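Local coordinates for YkuI protein (Bacillus subtilis, PDB 2BAS) that binds cyclic di-GMP and, through its EAL domain, probably belongs with the phosphodiesterases that cleave this second messenger, at residues Y41-F46 with Y251-Y256; I198-L203 with L230-I235. All blocks are in the same frame, centred on the assembly; numbering follows the deposited sequence.

Interaction 1: residues Y41-F46 with Y251-Y256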
ATOM      1  N   TYR A  41     -19.255  29.191   6.046  1.00 59.41           N
ATOM      2  CA  TYR A  41     -18.758  29.425   4.704  1.00 58.47           C
ATOM      3  C   TYR A  41     -18.702  28.079   4.002  1.00 58.55           C
ATOM      4  O   TYR A  41     -18.929  27.037   4.632  1.00 57.47           O
ATOM      5  CB  TYR A  41     -17.378  30.063   4.743  1.00 58.80           C
ATOM      6  CG  TYR A  41     -17.370  31.530   4.422  1.00 58.23           C
ATOM      7  CD1 TYR A  41     -18.342  32.387   4.941  1.00 56.14           C
ATOM      8  CD2 TYR A  41     -16.372  32.071   3.612  1.00 59.16           C
ATOM      9  CE1 TYR A  41     -18.324  33.748   4.650  1.00 55.12           C
ATOM     10  CE2 TYR A  41     -16.341  33.432   3.316  1.00 57.09           C
ATOM     11  CZ  TYR A  41     -17.322  34.259   3.838  1.00 58.46           C
ATOM     12  OH  TYR A  41     -17.295  35.603   3.545  1.00 63.90           O
ATOM     13  N   TYR A  42     -18.411  28.092   2.701  1.00 58.17           N
ATOM     14  CA  TYR A  42     -18.387  26.856   1.912  1.00 57.44           C
ATOM     15  C   TYR A  42     -17.232  26.802   0.911  1.00 57.82           C
ATOM     16  O   TYR A  42     -16.813  27.827   0.367  1.00 56.59           O
ATOM     17  CB  TYR A  42     -19.713  26.681   1.159  1.00 57.36           C
ATOM     18  CG  TYR A  42     -20.970  26.904   1.991  1.00 56.87           C
ATOM     19  CD1 TYR A  42     -21.536  28.174   2.109  1.00 57.17           C
ATOM     20  CD2 TYR A  42     -21.595  25.842   2.652  1.00 55.24           C
ATOM     21  CE1 TYR A  42     -22.687  28.382   2.875  1.00 54.09           C
ATOM     22  CE2 TYR A  42     -22.739  26.040   3.410  1.00 54.54           C
ATOM     23  CZ  TYR A  42     -23.280  27.313   3.517  1.00 54.12           C
ATOM     24  OH  TYR A  42     -24.413  27.506   4.267  1.00 52.38           O
ATOM     25  N   GLN A  43     -16.723  25.595   0.673  1.00 58.35           N
ATOM     26  CA  GLN A  43     -15.721  25.376  -0.360  1.00 57.63           C
ATOM     27  C   GLN A  43     -16.143  24.193  -1.218  1.00 57.09           C
ATOM     28  O   GLN A  43     -16.389  23.104  -0.711  1.00 56.74           O
ATOM     29  CB  GLN A  43     -14.329  25.165   0.240  1.00 57.62           C
ATOM     30  CG  GLN A  43     -13.197  25.230  -0.803  1.00 58.00           C
ATOM     31  CD  GLN A  43     -11.809  25.167  -0.189  1.00 58.64           C
ATOM     32  OE1 GLN A  43     -11.619  24.680   0.931  1.00 62.61           O
ATOM     33  NE2 GLN A  43     -10.826  25.657  -0.927  1.00 59.91           N
ATOM     34  N   ALA A  44     -16.230  24.423  -2.522  1.00 57.50           N
ATOM     35  CA  ALA A  44     -16.700  23.405  -3.459  1.00 56.34           C
ATOM     36  C   ALA A  44     -15.726  22.258  -3.615  1.00 55.99           C
ATOM     37  O   ALA A  44     -14.502  22.432  -3.512  1.00 55.53           O
ATOM     38  CB  ALA A  44     -17.012  24.023  -4.815  1.00 57.56           C
ATOM     39  N   ILE A  45     -16.288  21.077  -3.850  1.00 54.61           N
ATOM     40  CA  ILE A  45     -15.498  19.895  -4.114  1.00 54.80           C
ATOM     41  C   ILE A  45     -15.864  19.398  -5.498  1.00 56.27           C
ATOM     42  O   ILE A  45     -17.053  19.311  -5.841  1.00 56.45           O
ATOM     43  CB  ILE A  45     -15.682  18.831  -3.021  1.00 55.09           C
ATOM     44  CG1 ILE A  45     -15.104  19.364  -1.708  1.00 51.84           C
ATOM     45  CG2 ILE A  45     -14.966  17.540  -3.408  1.00 53.36           C
ATOM     46  CD1 ILE A  45     -15.750  18.813  -0.496  1.00 54.20           C
ATOM     47  N   PHE A  46     -14.836  19.083  -6.284  1.00 56.52           N
ATOM     48  CA  PHE A  46     -15.004  18.827  -7.713  1.00 57.83           C
ATOM     49  C   PHE A  46     -14.914  17.382  -8.156  1.00 57.96           C
ATOM     50  O   PHE A  46     -14.095  16.620  -7.671  1.00 57.03           O
ATOM     51  CB  PHE A  46     -14.047  19.705  -8.523  1.00 56.98           C
ATOM     52  CG  PHE A  46     -14.358  21.169  -8.418  1.00 56.37           C
ATOM     53  CD1 PHE A  46     -13.782  21.947  -7.417  1.00 55.77           C
ATOM     54  CD2 PHE A  46     -15.254  21.765  -9.298  1.00 56.14           C
ATOM     55  CE1 PHE A  46     -14.078  23.304  -7.308  1.00 53.66           C
ATOM     56  CE2 PHE A  46     -15.557  23.115  -9.198  1.00 55.81           C
ATOM     57  CZ  PHE A  46     -14.962  23.888  -8.202  1.00 55.71           C
ATOM     58  N   TYR A 251     -12.051  13.094  -6.359  1.00 70.46           N
ATOM     59  CA  TYR A 251     -12.565  14.422  -6.012  1.00 70.11           C
ATOM     60  C   TYR A 251     -11.414  15.350  -5.653  1.00 69.37           C
ATOM     61  O   TYR A 251     -10.376  14.889  -5.179  1.00 69.89           O
ATOM     62  CB  TYR A 251     -13.554  14.341  -4.855  1.00 70.35           C
ATOM     63  CG  TYR A 251     -14.733  13.423  -5.104  1.00 72.24           C
ATOM     64  CD1 TYR A 251     -14.810  12.167  -4.497  1.00 68.67           C
ATOM     65  CD2 TYR A 251     -15.770  13.810  -5.952  1.00 72.61           C
ATOM     66  CE1 TYR A 251     -15.906  11.329  -4.719  1.00 71.16           C
ATOM     67  CE2 TYR A 251     -16.861  12.984  -6.184  1.00 71.63           C
ATOM     68  CZ  TYR A 251     -16.927  11.749  -5.568  1.00 72.58           C
ATOM     69  OH  TYR A 251     -18.017  10.944  -5.809  1.00 73.37           O
ATOM     70  N   PHE A 252     -11.605  16.651  -5.876  1.00 68.16           N
ATOM     71  CA  PHE A 252     -10.546  17.639  -5.688  1.00 66.62           C
ATOM     72  C   PHE A 252     -11.039  18.905  -4.985  1.00 66.79           C
ATOM     73  O   PHE A 252     -12.159  19.364  -5.225  1.00 67.75           O
ATOM     74  CB  PHE A 252      -9.955  18.038  -7.039  1.00 65.69           C
ATOM     75  CG  PHE A 252      -9.652  16.884  -7.956  1.00 68.31           C
ATOM     76  CD1 PHE A 252     -10.582  16.477  -8.915  1.00 70.03           C
ATOM     77  CD2 PHE A 252      -8.428  16.227  -7.897  1.00 67.26           C
ATOM     78  CE1 PHE A 252     -10.300  15.420  -9.779  1.00 70.35           C
ATOM     79  CE2 PHE A 252      -8.134  15.163  -8.769  1.00 64.08           C
ATOM     80  CZ  PHE A 252      -9.066  14.759  -9.702  1.00 62.13           C
ATOM     81  N   GLN A 253     -10.176  19.495  -4.161  1.00 65.51           N
ATOM     82  CA  GLN A 253     -10.514  20.683  -3.381  1.00 63.09           C
ATOM     83  C   GLN A 253      -9.277  21.532  -3.093  1.00 62.55           C
ATOM     84  O   GLN A 253      -8.222  20.988  -2.763  1.00 64.15           O
ATOM     85  CB  GLN A 253     -11.137  20.237  -2.060  1.00 63.47           C
ATOM     86  CG  GLN A 253     -11.627  21.344  -1.141  1.00 63.67           C
ATOM     87  CD  GLN A 253     -12.099  20.803   0.190  1.00 63.76           C
ATOM     88  OE1 GLN A 253     -12.170  19.590   0.385  1.00 66.61           O
ATOM     89  NE2 GLN A 253     -12.426  21.697   1.116  1.00 65.38           N
ATOM     90  N   GLY A 254      -9.413  22.853  -3.207  1.00 60.96           N
ATOM     91  CA  GLY A 254      -8.339  23.790  -2.876  1.00 60.30           C
ATOM     92  C   GLY A 254      -8.436  25.190  -3.483  1.00 61.06           C
ATOM     93  O   GLY A 254      -9.288  25.464  -4.348  1.00 58.48           O
ATOM     94  N   TYR A 255      -7.545  26.076  -3.027  1.00 61.98           N
ATOM     95  CA  TYR A 255      -7.437  27.439  -3.564  1.00 63.71           C
ATOM     96  C   TYR A 255      -7.298  27.446  -5.081  1.00 63.16           C
ATOM     97  O   TYR A 255      -7.924  28.267  -5.754  1.00 63.91           O
ATOM     98  CB  TYR A 255      -6.254  28.201  -2.946  1.00 65.32           C
ATOM     99  CG  TYR A 255      -6.397  28.470  -1.469  1.00 71.07           C
ATOM    100  CD1 TYR A 255      -7.404  29.312  -0.984  1.00 76.17           C
ATOM    101  CD2 TYR A 255      -5.518  27.899  -0.547  1.00 75.66           C
ATOM    102  CE1 TYR A 255      -7.544  29.563   0.388  1.00 76.64           C
ATOM    103  CE2 TYR A 255      -5.650  28.144   0.832  1.00 75.87           C
ATOM    104  CZ  TYR A 255      -6.663  28.974   1.289  1.00 74.67           C
ATOM    105  OH  TYR A 255      -6.795  29.221   2.644  1.00 74.83           O
ATOM    106  N   TYR A 256      -6.485  26.532  -5.612  1.00 62.30           N
ATOM    107  CA  TYR A 256      -6.239  26.466  -7.052  1.00 61.80           C
ATOM    108  C   TYR A 256      -7.536  26.305  -7.826  1.00 60.98           C
ATOM    109  O   TYR A 256      -7.711  26.923  -8.872  1.00 61.12           O
ATOM    110  CB  TYR A 256      -5.248  25.348  -7.423  1.00 62.16           C
ATOM    111  CG  TYR A 256      -4.865  25.364  -8.889  1.00 62.29           C
ATOM    112  CD1 TYR A 256      -3.987  26.329  -9.388  1.00 61.68           C
ATOM    113  CD2 TYR A 256      -5.396  24.435  -9.780  1.00 62.37           C
ATOM    114  CE1 TYR A 256      -3.645  26.364 -10.728  1.00 62.66           C
ATOM    115  CE2 TYR A 256      -5.056  24.457 -11.128  1.00 64.21           C
ATOM    116  CZ  TYR A 256      -4.180  25.427 -11.595  1.00 64.62           C
ATOM    117  OH  TYR A 256      -3.836  25.461 -12.927  1.00 63.74           O
TER
HETATM  118  O   HOH W   1     -12.466  23.807  -3.950  1.00 47.73           O
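Phe46 and Phe252 form an antiparallel hydrogen-bonded pair, which joins the strand 38-47 to the strand 249-252. Phe46 N donates to Phe252 O at 2.9 Å, and Phe252 N returns a bond to Phe46 O at 3.1 Å. Beyond this pair the chains diverge, and a water bridges Ala44 O and Gly254 N.

Gln253 carries the contact onward. Its CG lies opposite the backbone N (chi1 -177°), and the rest of the chain is extended, which takes the amide past Ile45 to Gln43. Gln253 CB lies 4.1 Å from Ile45 CG1, and Gln253 CG passes Ala44 O at 3.9 Å. At the tip, Gln253 OE1 rests 3.6 Å from Ile45 CG1 while accepting a hydrogen bond from Lys197 NZ. Gln253 NE2 donates to Gln43 OE1 at 3.1 Å with an N-H...O angle of 160°, and also to Glu57 OE1. The two amide planes are 90° apart: Gln43 OE1 lies near the amide plane of Gln253, whereas the donor sits above the carbonyl plane of Gln43. Gln43 NE2 turns to Val258 O.

A leucine in place of Gln253 would probably leave Gln43 OE1 and Glu57 without this shared donor and Lys197 without this acceptor.

The chemistry is consistent with a second-shell role: the amide is placed to orient Glu57, probably the glutamate of the EAL-type motif, and Lys197.

Interaction 2: residues I198-L203 with L230-I235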
ATOM      1  N   ILE A 198      -6.760  13.134   1.332  1.00 62.88           N
ATOM      2  CA  ILE A 198      -5.312  13.269   1.267  1.00 61.36           C
ATOM      3  C   ILE A 198      -4.943  14.741   1.084  1.00 61.25           C
ATOM      4  O   ILE A 198      -5.424  15.402   0.175  1.00 59.21           O
ATOM      5  CB  ILE A 198      -4.732  12.369   0.136  1.00 60.95           C
ATOM      6  CG1 ILE A 198      -5.129  10.908   0.374  1.00 60.44           C
ATOM      7  CG2 ILE A 198      -3.227  12.489   0.053  1.00 60.50           C
ATOM      8  CD1 ILE A 198      -4.914   9.978  -0.820  1.00 61.60           C
ATOM      9  N   ASP A 199      -4.121  15.246   1.997  1.00 65.19           N
ATOM     10  CA  ASP A 199      -3.614  16.615   1.980  1.00 69.01           C
ATOM     11  C   ASP A 199      -2.351  16.644   1.122  1.00 71.40           C
ATOM     12  O   ASP A 199      -1.544  15.720   1.178  1.00 72.92           O
ATOM     13  CB  ASP A 199      -3.303  17.048   3.417  1.00 70.08           C
ATOM     14  CG  ASP A 199      -2.446  18.309   3.495  1.00 75.53           C
ATOM     15  OD1 ASP A 199      -2.620  19.223   2.658  1.00 79.56           O
ATOM     16  OD2 ASP A 199      -1.602  18.392   4.416  1.00 79.88           O
ATOM     17  N   LEU A 200      -2.169  17.695   0.334  1.00 73.87           N
ATOM     18  CA  LEU A 200      -1.013  17.754  -0.560  1.00 76.38           C
ATOM     19  C   LEU A 200      -0.046  18.903  -0.267  1.00 78.85           C
ATOM     20  O   LEU A 200       0.801  19.236  -1.104  1.00 79.23           O
ATOM     21  CB  LEU A 200      -1.457  17.765  -2.027  1.00 75.99           C
ATOM     22  CG  LEU A 200      -2.214  16.540  -2.552  1.00 74.84           C
ATOM     23  CD1 LEU A 200      -2.638  16.779  -3.991  1.00 73.39           C
ATOM     24  CD2 LEU A 200      -1.381  15.264  -2.436  1.00 74.66           C
ATOM     25  N   GLN A 201      -0.178  19.507   0.914  1.00 81.03           N
ATOM     26  CA  GLN A 201       0.765  20.525   1.370  1.00 82.99           C
ATOM     27  C   GLN A 201       2.140  19.890   1.519  1.00 84.40           C
ATOM     28  O   GLN A 201       3.155  20.476   1.134  1.00 84.42           O
ATOM     29  CB  GLN A 201       0.337  21.095   2.721  1.00 83.35           C
ATOM     30  CG  GLN A 201      -0.798  22.101   2.677  1.00 85.25           C
ATOM     31  CD  GLN A 201      -1.419  22.327   4.050  1.00 87.28           C
ATOM     32  OE1 GLN A 201      -1.846  21.376   4.712  1.00 87.84           O
ATOM     33  NE2 GLN A 201      -1.477  23.589   4.479  1.00 84.43           N
ATOM     34  N   ALA A 202       2.145  18.678   2.075  1.00 85.60           N
ATOM     35  CA  ALA A 202       3.359  17.906   2.333  1.00 87.41           C
ATOM     36  C   ALA A 202       4.227  17.686   1.092  1.00 88.04           C
ATOM     37  O   ALA A 202       5.454  17.630   1.194  1.00 87.71           O
ATOM     38  CB  ALA A 202       2.994  16.561   2.964  1.00 88.07           C
ATOM     39  N   LEU A 203       3.579  17.555  -0.069  1.00 88.68           N
ATOM     40  CA  LEU A 203       4.264  17.329  -1.343  1.00 88.18           C
ATOM     41  C   LEU A 203       5.234  18.463  -1.680  1.00 88.24           C
ATOM     42  O   LEU A 203       6.280  18.221  -2.290  1.00 88.41           O
ATOM     43  CB  LEU A 203       3.244  17.146  -2.472  1.00 88.10           C
ATOM     44  CG  LEU A 203       3.707  16.572  -3.814  1.00 88.70           C
ATOM     45  CD1 LEU A 203       4.148  15.105  -3.690  1.00 88.32           C
ATOM     46  CD2 LEU A 203       2.600  16.717  -4.846  1.00 87.48           C
ATOM     47  N   LEU A 230     -10.674   8.504  -3.286  1.00 60.14           N
ATOM     48  CA  LEU A 230      -9.668   9.429  -2.807  1.00 60.04           C
ATOM     49  C   LEU A 230     -10.096  10.860  -3.076  1.00 60.68           C
ATOM     50  O   LEU A 230     -10.443  11.221  -4.203  1.00 59.22           O
ATOM     51  CB  LEU A 230      -8.319   9.178  -3.492  1.00 58.96           C
ATOM     52  CG  LEU A 230      -7.748   7.762  -3.439  1.00 58.57           C
ATOM     53  CD1 LEU A 230      -6.530   7.671  -4.342  1.00 58.23           C
ATOM     54  CD2 LEU A 230      -7.398   7.345  -2.011  1.00 52.34           C
ATOM     55  N   LEU A 231     -10.059  11.668  -2.024  1.00 61.31           N
ATOM     56  CA  LEU A 231     -10.277  13.103  -2.126  1.00 61.54           C
ATOM     57  C   LEU A 231      -8.968  13.846  -1.826  1.00 60.73           C
ATOM     58  O   LEU A 231      -8.453  13.799  -0.701  1.00 59.99           O
ATOM     59  CB  LEU A 231     -11.383  13.520  -1.161  1.00 60.61           C
ATOM     60  CG  LEU A 231     -11.688  14.992  -0.881  1.00 63.00           C
ATOM     61  CD1 LEU A 231     -11.656  15.840  -2.120  1.00 62.02           C
ATOM     62  CD2 LEU A 231     -13.048  15.102  -0.200  1.00 63.87           C
ATOM     63  N   TYR A 232      -8.411  14.503  -2.838  1.00 60.09           N
ATOM     64  CA  TYR A 232      -7.204  15.293  -2.630  1.00 59.32           C
ATOM     65  C   TYR A 232      -7.607  16.703  -2.303  1.00 58.92           C
ATOM     66  O   TYR A 232      -8.263  17.354  -3.105  1.00 59.42           O
ATOM     67  CB  TYR A 232      -6.305  15.272  -3.861  1.00 59.04           C
ATOM     68  CG  TYR A 232      -5.655  13.938  -4.099  1.00 59.24           C
ATOM     69  CD1 TYR A 232      -6.337  12.920  -4.741  1.00 60.51           C
ATOM     70  CD2 TYR A 232      -4.361  13.688  -3.676  1.00 60.08           C
ATOM     71  CE1 TYR A 232      -5.741  11.694  -4.959  1.00 61.01           C
ATOM     72  CE2 TYR A 232      -3.761  12.461  -3.896  1.00 56.70           C
ATOM     73  CZ  TYR A 232      -4.460  11.475  -4.534  1.00 56.25           C
ATOM     74  OH  TYR A 232      -3.891  10.249  -4.748  1.00 61.95           O
ATOM     75  N   GLU A 233      -7.232  17.152  -1.109  1.00 60.63           N
ATOM     76  CA  GLU A 233      -7.505  18.514  -0.647  1.00 62.15           C
ATOM     77  C   GLU A 233      -6.219  19.343  -0.568  1.00 61.46           C
ATOM     78  O   GLU A 233      -5.121  18.823  -0.771  1.00 59.89           O
ATOM     79  CB  GLU A 233      -8.246  18.510   0.706  1.00 60.93           C
ATOM     80  CG  GLU A 233      -7.452  18.004   1.893  1.00 62.78           C
ATOM     81  CD  GLU A 233      -8.090  18.358   3.231  1.00 68.34           C
ATOM     82  OE1 GLU A 233      -8.145  19.562   3.590  1.00 73.75           O
ATOM     83  OE2 GLU A 233      -8.525  17.423   3.942  1.00 77.82           O
ATOM     84  N   ASP A 234      -6.374  20.629  -0.251  1.00 63.08           N
ATOM     85  CA  ASP A 234      -5.281  21.609  -0.224  1.00 63.45           C
ATOM     86  C   ASP A 234      -4.504  21.697  -1.543  1.00 63.07           C
ATOM     87  O   ASP A 234      -3.282  21.825  -1.544  1.00 63.96           O
ATOM     88  CB  ASP A 234      -4.342  21.370   0.964  1.00 64.97           C
ATOM     89  CG  ASP A 234      -4.929  21.847   2.293  1.00 70.61           C
ATOM     90  OD1 ASP A 234      -5.717  22.824   2.308  1.00 75.73           O
ATOM     91  OD2 ASP A 234      -4.591  21.247   3.338  1.00 77.37           O
ATOM     92  N   ILE A 235      -5.227  21.613  -2.657  1.00 62.44           N
ATOM     93  CA  ILE A 235      -4.659  21.816  -3.983  1.00 62.08           C
ATOM     94  C   ILE A 235      -4.556  23.321  -4.223  1.00 63.88           C
ATOM     95  O   ILE A 235      -5.564  24.022  -4.324  1.00 62.92           O
ATOM     96  CB  ILE A 235      -5.523  21.170  -5.084  1.00 60.88           C
ATOM     97  CG1 ILE A 235      -5.531  19.651  -4.932  1.00 60.19           C
ATOM     98  CG2 ILE A 235      -5.000  21.540  -6.458  1.00 61.45           C
ATOM     99  CD1 ILE A 235      -6.653  18.972  -5.663  1.00 57.11           C
TER
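Ile198 and Asp199 pair in parallel register with Tyr232 and Glu233: Ile198 N reaches Leu231 O at 2.7 Å with an N-H...O angle of 168°, and Ile198 O accepts from Glu233 N at 2.8 Å. A weak bond from Leu200 N to Glu233 O prolongs the ladder as the first strand ends.

On the face of Ile198 and Tyr232 the contact is apolar. These two side chains run alongside each other from neighbouring strands, with Ile198 CG2 at 4.0 Å from Tyr232 CE2. Ile198 CD1 extends farther, to 3.8 Å from Leu230 CD2. Leu200 comes to the edge of the Tyr232 ring with CG near the ring plane, and Leu200 CD1, 3.6 Å from Tyr232 CD2, meets the ring obliquely. The phenol OH is held by Asn247 O.

The face of Asp199 and Glu233 is acidic. Asp199 CG sits across from its own backbone N (chi1 165°), which lets Asp199 OD1 accept from Gln201 N at 3.0 Å, closing an Asx turn. The same oxygen approaches Asp234 OD2, an encounter of two acceptors with carboxylate planes 79° apart. Asp176 lies close to Glu233, whose ion pair with Lys197 is long and weak.

Such a gathering of carboxylates at strand ends would probably favour a cation, consistent with metal binding by related EAL domains.

In the fold
Along the chain the order is 41-46, 198-203, 230-235, 251-256, so both segments of interaction 2 fall between those of interaction 1. The centres are 11 Å apart and belong to one mixed sheet, in which strand 229-233 lies between 195-199 and 249-252, and 249-252 in turn pairs with 38-47. Probable hydrogen bonds from Gln253 N to Tyr232 O and from Tyr256 N to Ile235 O join the two contacts, and Phe252 packs on Ile235. Interaction 2 is a parallel step of the barrel. Interaction 1 closes it through the antiparallel strand 38-47, the variation on the TIM barrel that distinguishes EAL domains.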